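Local coordinates for protein putative 2,5-diketo-D-gluconic acid reductase B (Sinorhizobium meliloti, PDB 3UP8) that probably reduces methylglyoxal to hydroxyacetone with NADPH, as an aldo/keto reductase built on a TIM barrel, at residues E182-L187 and A208-K213. Numbering follows the deposited sequence.
Sequences EYHPYL and AMANGK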
ATOM      1  N   GLU A 182      -4.265   1.639  -6.916  1.00 13.70           N
ATOM      2  CA  GLU A 182      -3.844   0.654  -7.921  1.00 14.37           C
ATOM      3  C   GLU A 182      -2.756   1.285  -8.776  1.00 13.94           C
ATOM      4  O   GLU A 182      -2.935   2.375  -9.286  1.00 14.15           O
ATOM      5  CB  GLU A 182      -5.029   0.296  -8.814  1.00 13.56           C
ATOM      6  CG  GLU A 182      -4.704  -0.730  -9.862  1.00 15.73           C
ATOM      7  CD  GLU A 182      -5.903  -1.113 -10.697  1.00 16.78           C
ATOM      8  OE1 GLU A 182      -7.045  -0.909 -10.246  1.00 17.26           O
ATOM      9  OE2 GLU A 182      -5.686  -1.628 -11.810  1.00 18.53           O
ATOM     10  N   TYR A 183      -1.618   0.612  -8.910  1.00 14.76           N
ATOM     11  CA  TYR A 183      -0.531   1.150  -9.729  1.00 15.13           C
ATOM     12  C   TYR A 183       0.334  -0.005 -10.230  1.00 15.95           C
ATOM     13  O   TYR A 183       0.846  -0.803  -9.445  1.00 15.47           O
ATOM     14  CB  TYR A 183       0.294   2.170  -8.933  1.00 15.15           C
ATOM     15  CG  TYR A 183       1.257   3.009  -9.755  1.00 15.56           C
ATOM     16  CD1 TYR A 183       1.031   3.265 -11.109  1.00 14.96           C
ATOM     17  CD2 TYR A 183       2.401   3.558  -9.160  1.00 17.48           C
ATOM     18  CE1 TYR A 183       1.935   4.047 -11.861  1.00 17.10           C
ATOM     19  CE2 TYR A 183       3.299   4.343  -9.893  1.00 16.86           C
ATOM     20  CZ  TYR A 183       3.056   4.583 -11.231  1.00 17.44           C
ATOM     21  OH  TYR A 183       3.968   5.352 -11.924  1.00 20.58           O
ATOM     22  N   HIS A 184       0.446  -0.087 -11.552  1.00 16.76           N
ATOM     23  CA  HIS A 184       1.186  -1.137 -12.248  1.00 17.37           C
ATOM     24  C   HIS A 184       1.463  -0.576 -13.644  1.00 17.69           C
ATOM     25  O   HIS A 184       0.950   0.490 -13.989  1.00 16.97           O
ATOM     26  CB  HIS A 184       0.362  -2.428 -12.318  1.00 17.30           C
ATOM     27  CG  HIS A 184      -1.050  -2.222 -12.774  1.00 18.30           C
ATOM     28  ND1 HIS A 184      -1.383  -1.952 -14.088  1.00 18.04           N
ATOM     29  CD2 HIS A 184      -2.221  -2.259 -12.092  1.00 18.80           C
ATOM     30  CE1 HIS A 184      -2.693  -1.807 -14.186  1.00 19.03           C
ATOM     31  NE2 HIS A 184      -3.227  -1.993 -12.991  1.00 17.95           N
ATOM     32  N   PRO A 185       2.282  -1.272 -14.451  1.00 18.28           N
ATOM     33  CA  PRO A 185       2.670  -0.676 -15.743  1.00 18.48           C
ATOM     34  C   PRO A 185       1.504  -0.298 -16.683  1.00 18.79           C
ATOM     35  O   PRO A 185       1.656   0.608 -17.514  1.00 18.91           O
ATOM     36  CB  PRO A 185       3.541  -1.766 -16.367  1.00 18.76           C
ATOM     37  CG  PRO A 185       4.144  -2.478 -15.168  1.00 18.73           C
ATOM     38  CD  PRO A 185       3.021  -2.518 -14.168  1.00 17.83           C
ATOM     39  N   TYR A 186       0.351  -0.957 -16.538  1.00 18.77           N
ATOM     40  CA  TYR A 186      -0.790  -0.716 -17.443  1.00 19.02           C
ATOM     41  C   TYR A 186      -1.718   0.432 -17.034  1.00 18.82           C
ATOM     42  O   TYR A 186      -2.628   0.805 -17.789  1.00 17.99           O
ATOM     43  CB  TYR A 186      -1.553  -2.026 -17.688  1.00 19.26           C
ATOM     44  CG  TYR A 186      -0.588  -3.137 -18.017  1.00 21.08           C
ATOM     45  CD1 TYR A 186       0.059  -3.190 -19.261  1.00 21.62           C
ATOM     46  CD2 TYR A 186      -0.282  -4.111 -17.069  1.00 22.01           C
ATOM     47  CE1 TYR A 186       0.985  -4.209 -19.543  1.00 23.30           C
ATOM     48  CE2 TYR A 186       0.624  -5.106 -17.330  1.00 23.07           C
ATOM     49  CZ  TYR A 186       1.252  -5.161 -18.560  1.00 23.32           C
ATOM     50  OH  TYR A 186       2.136  -6.178 -18.769  1.00 25.36           O
ATOM     51  N   LEU A 187      -1.487   1.000 -15.849  1.00 18.74           N
ATOM     52  CA  LEU A 187      -2.302   2.126 -15.388  1.00 18.61           C
ATOM     53  C   LEU A 187      -1.438   3.340 -15.097  1.00 19.18           C
ATOM     54  O   LEU A 187      -0.667   3.339 -14.139  1.00 18.65           O
ATOM     55  CB  LEU A 187      -3.129   1.741 -14.155  1.00 18.53           C
ATOM     56  CG  LEU A 187      -4.024   2.840 -13.564  1.00 18.76           C
ATOM     57  CD1 LEU A 187      -5.053   3.344 -14.602  1.00 16.72           C
ATOM     58  CD2 LEU A 187      -4.728   2.289 -12.324  1.00 18.07           C
ATOM     59  N   ALA A 208       0.424  -4.577  -8.313  1.00 18.43           N
ATOM     60  CA  ALA A 208       1.656  -4.478  -9.113  1.00 19.87           C
ATOM     61  C   ALA A 208       1.695  -5.469 -10.295  1.00 20.78           C
ATOM     62  O   ALA A 208       2.202  -5.135 -11.360  1.00 21.53           O
ATOM     63  CB  ALA A 208       2.869  -4.675  -8.227  1.00 19.10           C
HETATM   64  N   MSE A 209       1.160  -6.672 -10.092  1.00 21.86           N
HETATM   65  CA  MSE A 209       1.190  -7.745 -11.109  1.00 23.70           C
HETATM   66  C   MSE A 209       0.092  -7.613 -12.177  1.00 23.71           C
HETATM   67  O   MSE A 209       0.038  -8.411 -13.122  1.00 23.13           O
HETATM   68  CB  MSE A 209       1.065  -9.125 -10.442  1.00 23.91           C
HETATM   69  CG  MSE A 209       2.155  -9.487  -9.456  1.00 28.17           C
HETATM   70 SE   MSE A 209       3.912  -9.455 -10.290  1.00 38.80          SE
HETATM   71  CE  MSE A 209       4.555  -7.737  -9.710  1.00 31.48           C
ATOM     72  N   ALA A 210      -0.788  -6.621 -12.002  1.00 23.73           N
ATOM     73  CA  ALA A 210      -1.933  -6.385 -12.890  1.00 24.03           C
ATOM     74  C   ALA A 210      -2.776  -7.644 -13.172  1.00 24.81           C
ATOM     75  O   ALA A 210      -3.135  -7.932 -14.322  1.00 23.94           O
ATOM     76  CB  ALA A 210      -1.501  -5.700 -14.175  1.00 23.54           C
ATOM     77  N   ASN A 211      -3.072  -8.384 -12.103  1.00 26.24           N
ATOM     78  CA  ASN A 211      -3.964  -9.539 -12.153  1.00 27.87           C
ATOM     79  C   ASN A 211      -3.445 -10.634 -13.100  1.00 28.57           C
ATOM     80  O   ASN A 211      -4.234 -11.374 -13.691  1.00 28.78           O
ATOM     81  CB  ASN A 211      -5.380  -9.078 -12.557  1.00 28.46           C
ATOM     82  CG  ASN A 211      -6.477  -9.966 -12.012  1.00 30.04           C
ATOM     83  OD1 ASN A 211      -6.267 -10.769 -11.105  1.00 31.29           O
ATOM     84  ND2 ASN A 211      -7.675  -9.812 -12.569  1.00 33.10           N
ATOM     85  N   GLY A 212      -2.120 -10.729 -13.236  1.00 28.39           N
ATOM     86  CA  GLY A 212      -1.495 -11.730 -14.103  1.00 29.24           C
ATOM     87  C   GLY A 212      -0.904 -11.229 -15.414  1.00 29.41           C
ATOM     88  O   GLY A 212      -0.139 -11.947 -16.063  1.00 29.67           O
ATOM     89  N   LYS A 213      -1.253 -10.009 -15.815  1.00 29.18           N
ATOM     90  CA  LYS A 213      -0.716  -9.422 -17.045  1.00 29.53           C
ATOM     91  C   LYS A 213       0.807  -9.304 -17.004  1.00 29.21           C
ATOM     92  O   LYS A 213       1.483  -9.537 -18.014  1.00 28.80           O
ATOM     93  CB  LYS A 213      -1.312  -8.043 -17.304  1.00 29.68           C
ATOM     94  CG  LYS A 213      -2.510  -7.987 -18.232  1.00 32.18           C
ATOM     95  CD  LYS A 213      -2.653  -6.559 -18.789  1.00 34.62           C
ATOM     96  CE  LYS A 213      -3.426  -6.532 -20.093  1.00 37.07           C
ATOM     97  NZ  LYS A 213      -3.010  -5.386 -20.943  1.00 37.66           N
TER
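Two neighbouring loops of the (β/α)8 aldo/keto reductase barrel pack together here, those following strands 176-182 and 202-206, and the contact is carried mainly by H184 and Y186, which pack against A208, A210 and K213. No hydrogen bond links the two segments; they are joined by van der Waals, CH-pi and cation-pi contacts. The methyl of A210 sits over one face of the H184 imidazole, its CB 3.8 Å from the ring centroid, and also meets the Y186 ring near its edge, 3.5 Å from Y186 CD2. The imidazole is held from both ends within its own loop: H184 NE2 donates in the ring plane to the anti lone pair of E182 OE2 (2.8 Å), and H184 ND1 weakly accepts Y186 N, inside the type I turn H184-L187. E182 OE2 also accepts a hydrogen bond from I286 N. At the base of the side chain, H184 CB lies 3.4 Å from A208 O. With CG anti to its carbonyl carbon (chi1 -47°), Y186 presents a face to the extended K213 chain; K213 CD makes a CH-pi contact with that face, while Y186 OH hydrogen-bonds D217 OD2. A leucine in place of Y186 would probably leave the K213 ammonium without its aromatic face and D217 without its phenolic partner. That cation-pi contact places K213 NZ 4.5 Å from the Y186 ring centroid, 22° off the normal.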